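Local coordinates for HD-GYP domain-containing protein (Bdellovibrio bacteriovorus, PDB 3TM8), which binds two iron ions and belongs to the HD-GYP class of cyclic-di-GMP phosphodiesterases as an unconventional member, its own activity not being established, at residues Y42-D47 and K74-T79; V28-G33 and T87-N92; Y135-A140 and K192-T197. All coordinates share one frame; numbering follows the deposited sequence.

Interaction 1. Residues Y42-D47 and K74-T79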
loop_
_atom_site.group_PDB
_atom_site.type_symbol
_atom_site.label_atom_id
_atom_site.label_comp_id
_atom_site.label_asym_id
_atom_site.label_seq_id
_atom_site.Cartn_x
_atom_site.Cartn_y
_atom_site.Cartn_z
ATOM N N TYR A 42 -14.396 -8.683 -16.819
ATOM C CA TYR A 42 -15.008 -7.621 -17.592
ATOM C C TYR A 42 -14.618 -6.260 -17.039
ATOM O O TYR A 42 -14.457 -6.093 -15.827
ATOM C CB TYR A 42 -16.531 -7.765 -17.534
ATOM C CG TYR A 42 -17.031 -9.086 -18.082
ATOM C CD1 TYR A 42 -17.561 -9.172 -19.364
ATOM C CD2 TYR A 42 -16.948 -10.253 -17.326
ATOM C CE1 TYR A 42 -18.004 -10.381 -19.871
ATOM C CE2 TYR A 42 -17.383 -11.468 -17.825
ATOM C CZ TYR A 42 -17.912 -11.529 -19.095
ATOM O OH TYR A 42 -18.344 -12.743 -19.574
ATOM N N VAL A 43 -14.454 -5.295 -17.940
ATOM C CA VAL A 43 -14.232 -3.903 -17.576
ATOM C C VAL A 43 -15.530 -3.145 -17.845
ATOM O O VAL A 43 -16.164 -3.328 -18.888
ATOM C CB VAL A 43 -13.084 -3.282 -18.416
ATOM C CG1 VAL A 43 -12.964 -1.785 -18.148
ATOM C CG2 VAL A 43 -11.761 -3.984 -18.128
ATOM N N LYS A 44 -15.931 -2.299 -16.906
ATOM C CA LYS A 44 -17.147 -1.519 -17.081
ATOM C C LYS A 44 -16.861 -0.275 -17.915
ATOM O O LYS A 44 -16.041 0.552 -17.536
ATOM C CB LYS A 44 -17.721 -1.132 -15.715
ATOM C CG LYS A 44 -19.083 -0.456 -15.786
ATOM C CD LYS A 44 -19.671 -0.256 -14.388
ATOM C CE LYS A 44 -18.919 0.809 -13.605
ATOM N NZ LYS A 44 -19.226 2.189 -14.091
ATOM N N ILE A 45 -17.524 -0.163 -19.064
ATOM C CA ILE A 45 -17.404 1.025 -19.896
ATOM C C ILE A 45 -18.799 1.526 -20.227
ATOM O O ILE A 45 -19.635 0.770 -20.714
ATOM C CB ILE A 45 -16.637 0.736 -21.193
ATOM C CG1 ILE A 45 -15.227 0.250 -20.861
ATOM C CG2 ILE A 45 -16.591 1.981 -22.069
ATOM C CD1 ILE A 45 -14.335 0.146 -22.054
ATOM N N ASN A 46 -19.052 2.800 -19.943
ATOM C CA ASN A 46 -20.387 3.358 -20.120
ATOM C C ASN A 46 -21.452 2.463 -19.481
ATOM O O ASN A 46 -22.517 2.226 -20.056
ATOM C CB ASN A 46 -20.682 3.600 -21.601
ATOM C CG ASN A 46 -19.672 4.521 -22.243
ATOM O OD1 ASN A 46 -19.034 5.324 -21.563
ATOM N ND2 ASN A 46 -19.520 4.416 -23.555
ATOM N N ASP A 47 -21.132 1.969 -18.287
ATOM C CA ASP A 47 -22.011 1.108 -17.489
ATOM C C ASP A 47 -22.411 -0.231 -18.126
ATOM O O ASP A 47 -23.412 -0.830 -17.733
ATOM C CB ASP A 47 -23.243 1.876 -16.996
ATOM C CG ASP A 47 -22.914 2.847 -15.868
ATOM O OD1 ASP A 47 -21.893 2.647 -15.171
ATOM O OD2 ASP A 47 -23.678 3.810 -15.671
ATOM N N LYS A 74 -11.685 -1.822 -9.962
ATOM C CA LYS A 74 -12.575 -2.974 -9.924
ATOM C C LYS A 74 -12.821 -3.476 -11.330
ATOM O O LYS A 74 -12.971 -2.693 -12.277
ATOM C CB LYS A 74 -13.934 -2.618 -9.309
ATOM C CG LYS A 74 -13.906 -2.116 -7.880
ATOM C CD LYS A 74 -13.757 -3.241 -6.886
ATOM C CE LYS A 74 -13.939 -2.716 -5.471
ATOM N NZ LYS A 74 -13.102 -1.504 -5.250
ATOM N N MET A 75 -12.871 -4.797 -11.456
ATOM C CA MET A 75 -13.376 -5.443 -12.649
ATOM C C MET A 75 -14.494 -6.358 -12.193
ATOM O O MET A 75 -14.821 -6.392 -11.005
ATOM C CB MET A 75 -12.276 -6.207 -13.379
ATOM C CG MET A 75 -11.349 -5.291 -14.175
ATOM S SD MET A 75 -10.020 -6.166 -15.015
ATOM C CE MET A 75 -10.945 -7.062 -16.256
ATOM N N TYR A 76 -15.090 -7.083 -13.133
ATOM C CA TYR A 76 -16.300 -7.830 -12.849
ATOM C C TYR A 76 -16.182 -9.231 -13.409
ATOM O O TYR A 76 -15.544 -9.451 -14.445
ATOM C CB TYR A 76 -17.522 -7.083 -13.427
ATOM C CG TYR A 76 -17.583 -5.715 -12.806
ATOM C CD1 TYR A 76 -18.238 -5.514 -11.599
ATOM C CD2 TYR A 76 -16.893 -4.647 -13.362
ATOM C CE1 TYR A 76 -18.250 -4.271 -10.989
ATOM C CE2 TYR A 76 -16.895 -3.393 -12.754
ATOM C CZ TYR A 76 -17.572 -3.215 -11.565
ATOM O OH TYR A 76 -17.570 -1.980 -10.945
ATOM N N ILE A 77 -16.784 -10.186 -12.709
ATOM C CA ILE A 77 -16.833 -11.562 -13.183
ATOM C C ILE A 77 -18.279 -12.015 -13.129
ATOM O O ILE A 77 -19.095 -11.445 -12.399
ATOM C CB ILE A 77 -15.944 -12.504 -12.328
ATOM C CG1 ILE A 77 -16.462 -12.583 -10.888
ATOM C CG2 ILE A 77 -14.488 -12.062 -12.399
ATOM C CD1 ILE A 77 -15.710 -13.574 -9.971
ATOM N N LEU A 78 -18.610 -13.038 -13.906
ATOM C CA LEU A 78 -19.933 -13.632 -13.807
ATOM C C LEU A 78 -20.093 -14.248 -12.428
ATOM O O LEU A 78 -19.209 -14.951 -11.945
ATOM C CB LEU A 78 -20.112 -14.710 -14.873
ATOM C CG LEU A 78 -20.145 -14.167 -16.302
ATOM C CD1 LEU A 78 -19.942 -15.311 -17.288
ATOM C CD2 LEU A 78 -21.452 -13.432 -16.575
ATOM N N THR A 79 -21.232 -13.999 -11.802
ATOM C CA THR A 79 -21.484 -14.544 -10.480
ATOM C C THR A 79 -21.378 -16.066 -10.505
ATOM O O THR A 79 -20.943 -16.689 -9.538
ATOM C CB THR A 79 -22.851 -14.074 -9.979
ATOM O OG1 THR A 79 -22.886 -12.641 -10.047
ATOM C CG2 THR A 79 -23.097 -14.527 -8.549
HETATM O O HOH W 1 -14.116 -1.945 -14.677
#

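Interaction 2. Residues V28-G33 and T87-N92. With DMS (dimethyl sulfoxide), chain G.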
loop_
_atom_site.group_PDB
_atom_site.type_symbol
_atom_site.label_atom_id
_atom_site.label_comp_id
_atom_site.label_asym_id
_atom_site.label_seq_id
_atom_site.Cartn_x
_atom_site.Cartn_y
_atom_site.Cartn_z
ATOM N N VAL A 28 -8.744 -5.460 -8.991
ATOM C CA VAL A 28 -7.801 -5.832 -10.031
ATOM C C VAL A 28 -6.443 -6.267 -9.483
ATOM O O VAL A 28 -5.738 -7.042 -10.122
ATOM C CB VAL A 28 -7.671 -4.703 -11.077
ATOM C CG1 VAL A 28 -6.549 -4.992 -12.066
ATOM C CG2 VAL A 28 -9.006 -4.526 -11.801
ATOM N N SER A 29 -6.083 -5.795 -8.291
ATOM C CA SER A 29 -4.797 -6.188 -7.722
ATOM C C SER A 29 -4.733 -7.668 -7.339
ATOM O O SER A 29 -3.669 -8.154 -6.983
ATOM C CB SER A 29 -4.436 -5.320 -6.521
ATOM O OG SER A 29 -5.347 -5.537 -5.471
ATOM N N THR A 30 -5.864 -8.372 -7.406
ATOM C CA THR A 30 -5.888 -9.811 -7.165
ATOM C C THR A 30 -5.565 -10.642 -8.408
ATOM O O THR A 30 -5.531 -11.866 -8.328
ATOM C CB THR A 30 -7.240 -10.292 -6.582
ATOM O OG1 THR A 30 -8.285 -10.101 -7.539
ATOM C CG2 THR A 30 -7.572 -9.571 -5.281
ATOM N N LEU A 31 -5.369 -9.992 -9.557
ATOM C CA LEU A 31 -5.057 -10.699 -10.802
ATOM C C LEU A 31 -3.563 -10.588 -11.063
ATOM O O LEU A 31 -3.088 -9.590 -11.608
ATOM C CB LEU A 31 -5.876 -10.133 -11.969
ATOM C CG LEU A 31 -7.389 -10.256 -11.761
ATOM C CD1 LEU A 31 -8.129 -9.484 -12.856
ATOM C CD2 LEU A 31 -7.842 -11.720 -11.722
ATOM N N ARG A 32 -2.817 -11.595 -10.616
ATOM C CA ARG A 32 -1.365 -11.525 -10.623
ATOM C C ARG A 32 -0.787 -12.909 -10.834
ATOM O O ARG A 32 -1.448 -13.914 -10.563
ATOM C CB ARG A 32 -0.835 -10.984 -9.281
ATOM C CG ARG A 32 -1.246 -9.554 -8.927
ATOM C CD ARG A 32 -0.518 -8.500 -9.776
ATOM N NE ARG A 32 -0.985 -7.139 -9.479
ATOM C CZ ARG A 32 -0.479 -6.342 -8.539
ATOM N NH1 ARG A 32 0.561 -6.724 -7.815
ATOM N NH2 ARG A 32 -0.997 -5.140 -8.340
ATOM N N GLY A 33 0.455 -12.959 -11.299
ATOM C CA GLY A 33 1.175 -14.212 -11.381
ATOM C C GLY A 33 0.782 -15.082 -12.555
ATOM O O GLY A 33 -0.031 -14.696 -13.406
ATOM N N THR A 87 -11.201 -19.740 -5.687
ATOM C CA THR A 87 -10.172 -20.776 -5.628
ATOM C C THR A 87 -8.879 -20.293 -6.277
ATOM O O THR A 87 -7.793 -20.601 -5.798
ATOM C CB THR A 87 -10.633 -22.118 -6.245
ATOM O OG1 THR A 87 -11.001 -21.927 -7.617
ATOM C CG2 THR A 87 -11.811 -22.677 -5.465
ATOM N N TYR A 88 -9.000 -19.522 -7.352
ATOM C CA TYR A 88 -7.838 -18.910 -7.987
ATOM C C TYR A 88 -7.071 -18.044 -6.995
ATOM O O TYR A 88 -5.848 -18.148 -6.866
ATOM C CB TYR A 88 -8.301 -18.070 -9.184
ATOM C CG TYR A 88 -7.291 -17.066 -9.689
ATOM C CD1 TYR A 88 -6.375 -17.404 -10.683
ATOM C CD2 TYR A 88 -7.265 -15.768 -9.184
ATOM C CE1 TYR A 88 -5.448 -16.479 -11.147
ATOM C CE2 TYR A 88 -6.352 -14.849 -9.639
ATOM C CZ TYR A 88 -5.441 -15.198 -10.610
ATOM O OH TYR A 88 -4.538 -14.246 -11.043
ATOM N N LEU A 89 -7.798 -17.198 -6.280
ATOM C CA LEU A 89 -7.162 -16.274 -5.355
ATOM C C LEU A 89 -6.493 -16.996 -4.194
ATOM O O LEU A 89 -5.350 -16.706 -3.835
ATOM C CB LEU A 89 -8.190 -15.278 -4.836
ATOM C CG LEU A 89 -7.638 -14.223 -3.872
ATOM C CD1 LEU A 89 -6.412 -13.521 -4.460
ATOM C CD2 LEU A 89 -8.720 -13.215 -3.514
ATOM N N GLN A 90 -7.197 -17.963 -3.619
ATOM C CA GLN A 90 -6.644 -18.661 -2.473
ATOM C C GLN A 90 -5.403 -19.450 -2.880
ATOM O O GLN A 90 -4.406 -19.472 -2.150
ATOM C CB GLN A 90 -7.696 -19.568 -1.849
ATOM C CG GLN A 90 -7.257 -20.187 -0.521
ATOM C CD GLN A 90 -6.925 -19.163 0.575
ATOM O OE1 GLN A 90 -7.430 -18.035 0.585
ATOM N NE2 GLN A 90 -6.072 -19.567 1.509
ATOM N N LYS A 91 -5.448 -20.089 -4.044
ATOM C CA LYS A 91 -4.269 -20.794 -4.548
ATOM C C LYS A 91 -3.093 -19.842 -4.802
ATOM O O LYS A 91 -1.952 -20.156 -4.483
ATOM C CB LYS A 91 -4.617 -21.574 -5.808
ATOM C CG LYS A 91 -3.452 -22.241 -6.493
ATOM C CD LYS A 91 -3.968 -23.069 -7.665
ATOM C CE LYS A 91 -2.851 -23.579 -8.557
ATOM N NZ LYS A 91 -3.417 -24.241 -9.771
ATOM N N ASN A 92 -3.371 -18.672 -5.362
ATOM C CA ASN A 92 -2.320 -17.691 -5.588
ATOM C C ASN A 92 -1.630 -17.313 -4.291
ATOM O O ASN A 92 -0.401 -17.311 -4.201
ATOM C CB ASN A 92 -2.896 -16.425 -6.202
ATOM C CG ASN A 92 -2.648 -16.335 -7.678
ATOM O OD1 ASN A 92 -2.251 -17.315 -8.319
ATOM N ND2 ASN A 92 -2.874 -15.150 -8.234
HETATM S S DMS G . -3.281 -3.712 -11.363
HETATM O O DMS G . -3.299 -3.982 -9.597
HETATM C C1 DMS G . -3.259 -1.913 -11.578
HETATM C C2 DMS G . -1.670 -4.124 -12.081
HETATM O O HOH W 2 -3.827 -13.098 -6.555
HETATM O O HOH W 3 -0.692 -16.556 -10.333
HETATM O O HOH W 4 -2.878 -14.955 -13.018
#

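Interaction 3. Residues Y135-A140 and K192-T197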
loop_
_atom_site.group_PDB
_atom_site.type_symbol
_atom_site.label_atom_id
_atom_site.label_comp_id
_atom_site.label_asym_id
_atom_site.label_seq_id
_atom_site.Cartn_x
_atom_site.Cartn_y
_atom_site.Cartn_z
ATOM N N TYR A 135 -8.298 -9.900 9.125
ATOM C CA TYR A 135 -7.650 -10.558 8.003
ATOM C C TYR A 135 -6.467 -9.718 7.505
ATOM O O TYR A 135 -5.373 -10.235 7.273
ATOM C CB TYR A 135 -8.657 -10.784 6.873
ATOM C CG TYR A 135 -8.104 -11.621 5.747
ATOM C CD1 TYR A 135 -8.225 -13.008 5.766
ATOM C CD2 TYR A 135 -7.439 -11.034 4.675
ATOM C CE1 TYR A 135 -7.709 -13.786 4.744
ATOM C CE2 TYR A 135 -6.915 -11.803 3.648
ATOM C CZ TYR A 135 -7.058 -13.178 3.688
ATOM O OH TYR A 135 -6.543 -13.945 2.670
ATOM N N CYS A 136 -6.696 -8.416 7.344
ATOM C CA CYS A 136 -5.646 -7.505 6.904
ATOM C C CYS A 136 -4.478 -7.525 7.893
ATOM O O CYS A 136 -3.308 -7.545 7.493
ATOM C CB CYS A 136 -6.211 -6.084 6.767
ATOM S SG CYS A 136 -5.104 -4.875 6.046
ATOM N N LYS A 137 -4.807 -7.509 9.184
ATOM C CA LYS A 137 -3.796 -7.539 10.241
ATOM C C LYS A 137 -2.975 -8.830 10.196
ATOM O O LYS A 137 -1.747 -8.808 10.246
ATOM C CB LYS A 137 -4.468 -7.396 11.606
ATOM C CG LYS A 137 -3.516 -7.437 12.785
ATOM C CD LYS A 137 -4.229 -6.985 14.052
ATOM C CE LYS A 137 -3.362 -7.147 15.279
ATOM N NZ LYS A 137 -4.088 -6.634 16.473
ATOM N N ASP A 138 -3.656 -9.964 10.094
ATOM C CA ASP A 138 -2.961 -11.239 10.001
ATOM C C ASP A 138 -2.061 -11.272 8.773
ATOM O O ASP A 138 -0.909 -11.710 8.847
ATOM C CB ASP A 138 -3.953 -12.398 9.965
ATOM C CG ASP A 138 -3.280 -13.724 9.704
ATOM O OD1 ASP A 138 -2.758 -14.313 10.669
ATOM O OD2 ASP A 138 -3.267 -14.172 8.538
ATOM N N ALA A 139 -2.579 -10.785 7.646
ATOM C CA ALA A 139 -1.809 -10.773 6.417
ATOM C C ALA A 139 -0.620 -9.822 6.497
ATOM O O ALA A 139 0.395 -10.060 5.853
ATOM C CB ALA A 139 -2.697 -10.421 5.236
ATOM N N ALA A 140 -0.731 -8.756 7.292
ATOM C CA ALA A 140 0.397 -7.840 7.489
ATOM C C ALA A 140 1.546 -8.568 8.195
ATOM O O ALA A 140 2.716 -8.339 7.880
ATOM C CB ALA A 140 -0.022 -6.628 8.297
ATOM N N LYS A 192 5.060 -5.205 17.282
ATOM C CA LYS A 192 5.310 -3.853 16.799
ATOM C C LYS A 192 5.466 -3.812 15.289
ATOM O O LYS A 192 4.915 -2.927 14.629
ATOM C CB LYS A 192 6.541 -3.244 17.463
ATOM C CG LYS A 192 6.306 -2.817 18.893
ATOM C CD LYS A 192 7.534 -2.132 19.463
ATOM C CE LYS A 192 7.296 -1.668 20.894
ATOM N NZ LYS A 192 8.521 -1.096 21.517
ATOM N N THR A 193 6.208 -4.755 14.720
ATOM C CA THR A 193 6.412 -4.740 13.275
ATOM C C THR A 193 5.112 -5.047 12.536
ATOM O O THR A 193 4.856 -4.496 11.470
ATOM C CB THR A 193 7.544 -5.687 12.819
ATOM O OG1 THR A 193 7.203 -7.039 13.148
ATOM C CG2 THR A 193 8.865 -5.300 13.484
ATOM N N GLN A 194 4.277 -5.911 13.109
ATOM C CA GLN A 194 2.974 -6.195 12.516
ATOM C C GLN A 194 2.105 -4.933 12.494
ATOM O O GLN A 194 1.492 -4.610 11.482
ATOM C CB GLN A 194 2.257 -7.300 13.283
ATOM C CG GLN A 194 0.863 -7.592 12.765
ATOM C CD GLN A 194 0.230 -8.722 13.537
ATOM O OE1 GLN A 194 0.473 -8.872 14.738
ATOM N NE2 GLN A 194 -0.547 -9.547 12.856
ATOM N N LEU A 195 2.043 -4.225 13.615
ATOM C CA LEU A 195 1.197 -3.039 13.712
ATOM C C LEU A 195 1.735 -1.866 12.889
ATOM O O LEU A 195 0.956 -1.102 12.323
ATOM C CB LEU A 195 0.984 -2.636 15.172
ATOM C CG LEU A 195 0.193 -3.665 15.991
ATOM C CD1 LEU A 195 -0.003 -3.177 17.415
ATOM C CD2 LEU A 195 -1.153 -3.979 15.323
ATOM N N LEU A 196 3.057 -1.745 12.808
ATOM C CA LEU A 196 3.712 -0.770 11.944
ATOM C C LEU A 196 3.310 -1.009 10.493
ATOM O O LEU A 196 2.954 -0.079 9.768
ATOM C CB LEU A 196 5.233 -0.877 12.097
ATOM C CG LEU A 196 6.096 -0.126 11.082
ATOM C CD1 LEU A 196 5.914 1.375 11.227
ATOM C CD2 LEU A 196 7.565 -0.516 11.223
ATOM N N THR A 197 3.373 -2.272 10.081
ATOM C CA THR A 197 3.052 -2.651 8.714
ATOM C C THR A 197 1.580 -2.375 8.413
ATOM O O THR A 197 1.232 -1.797 7.371
ATOM C CB THR A 197 3.393 -4.130 8.479
ATOM O OG1 THR A 197 4.797 -4.312 8.695
ATOM C CG2 THR A 197 3.029 -4.570 7.064
#

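Interaction 1. Residues Y42-D47 and K74-T79
Y42 N donates to Y76 O over 2.7 Å with an N-H...O angle of 152°, and Y76 N returns a bond of 2.9 Å to Y42 O. These two bonds make Y42 and Y76 an antiparallel hydrogen-bonded pair, and it is a single bridge: the short strand axes run at 119° to each other, so the backbones separate quickly on leaving it. Two residues away from the pair on each strand, a water accepts from K44 N and donates to K74 O. The carbonyl oxygens of the pair also sit against side chains. Y76 O lies in the plane of the Y42 ring at its edge, 3.3 Å from Y42 CD2, while Y42 O has M75 CB at 3.3 Å. With CG of Y42 anti to its carbonyl carbon (chi1 -60°), the ring passes along Y76 O and reaches L78, whose CD1 lies 3.8 Å from Y42 OH; that hydroxyl is hydrogen-bonded to N40. The bent end of M75 brings CE to within 3.7 Å of V43 CG2. K44 sets its CB against Y76 CE2 and its CE near the Y76 hydroxyl, and bends at chi3 and chi4 bring NZ to a salt bridge with D47 OD1. Strand 74-78 also pairs with strand 23-27, and strand 41-45 with strand 48-53, so the arrangement is that of two antiparallel strand pairs joined at a steep angle by one beta bridge.

Interaction 2. Residues V28-G33 and T87-N92
The 3-10 turn at V28-T30 and the chain leaving it run past one side of helix 82-97, the nearest CA atoms being those of T30 and L89, 6.8 Å apart. Y88 and N92, one helical turn apart, both point their side chains at this passing chain. CG of Y88 is anti to the backbone N (chi1 163°), and the phenol reaches across so that its OH accepts from R32 N at 3.2 Å, with an N-H...O angle of 140°. The ring meets T30 O edge-on and in plane, 3.4 Å from Y88 CE2, while L31 CD2 approaches the same CE2 to 4.0 Å. N92 ND2 donates to R32 O over 3.0 Å, from a position tilted 33° out of the carbonyl plane. The two side chains thus tie the loop between strands 23-27 and 41-45 to the helix through its main chain, and ordered waters extend the pattern: one joins T30 O to N92 ND2, another donates to both R32 O and N92 OD1. The amide's oxygen also accepts from Q35 NE2, so both ends of the N92 amide are held. Beside these bonds, L89 CD1 packs on T30 CB at 4.0 Å, the side chains crossing at about a right angle. The R32 side chain, bent at chi2, turns from the helix; NH1 is hydrogen-bonded to D110 O and Q113 OE1, and NH2 donates almost straight to a dimethyl sulfoxide oxygen, probably from the crystallisation liquor.

Interaction 3. Residues Y135-A140 and K192-T197
Helices 130-149 and 190-202 cross here with their short axes 8.8 Å apart at closest approach and their N-to-C directions 121° apart. Helix 130-149 thereby packs on the HD-domain helix that directly precedes the iron ligands H203 and D204. The nearest CA atoms, those of A140 and Q194, are 5.9 Å from each other, and the small A140 side chain points at the other helix at this place. Its CB meets T197 CG2 at 3.9 Å and lies close to Q194 O. T197 turns this methyl toward A140 because CG2 is anti to the backbone N; OG1 is thereby directed back to its own helix, where it donates to T193 O over 2.8 Å. T193 O takes the T197 N-H as well, the two donors arriving from opposite faces of its carbonyl plane. The extended Q194 side chain crosses that of K137 at about a right angle, and its amide reaches K137 O. Its NE2 donates to K137 O over 3.0 Å with an N-H...O angle of 157°, yet it stands well above the carbonyl plane, 61° out of it. The same NE2 lies 3.6 Å from K137 CG. Beyond it the straight lysine chain passes L195, with K137 CE 3.9 Å from L195 CD2, before NZ forms a salt bridge to D247. A methyl contact thus forms at the buried A140 and T197, and one polar link, Q194 NE2 to K137 O, beside the apolar K137-L195 contact. Since K137 O is a carbonyl within a helix, the off-plane approach of Q194 is consistent with a supplementary bond made beside the helical hydrogen-bonding network.

In the fold
Interactions 1 and 2 belong to the same N-terminal region and meet directly, M75 packing against V28, although the two centres are about 17 Å apart. Strand 74-78 of interaction 1 is followed in the chain by helix 82-97 of interaction 2, so both contacts fold one continuous segment back on what precedes it. Interaction 3 comes later in sequence and joins helix 130-149 to a helix of the HD domain. Its centre is about 20 Å from that of interaction 2, with nearest atoms about 5 Å apart. None includes an iron ligand; the side chains of T197 and H203 are about 10 Å apart, and those of R32 and H170 about 12 Å.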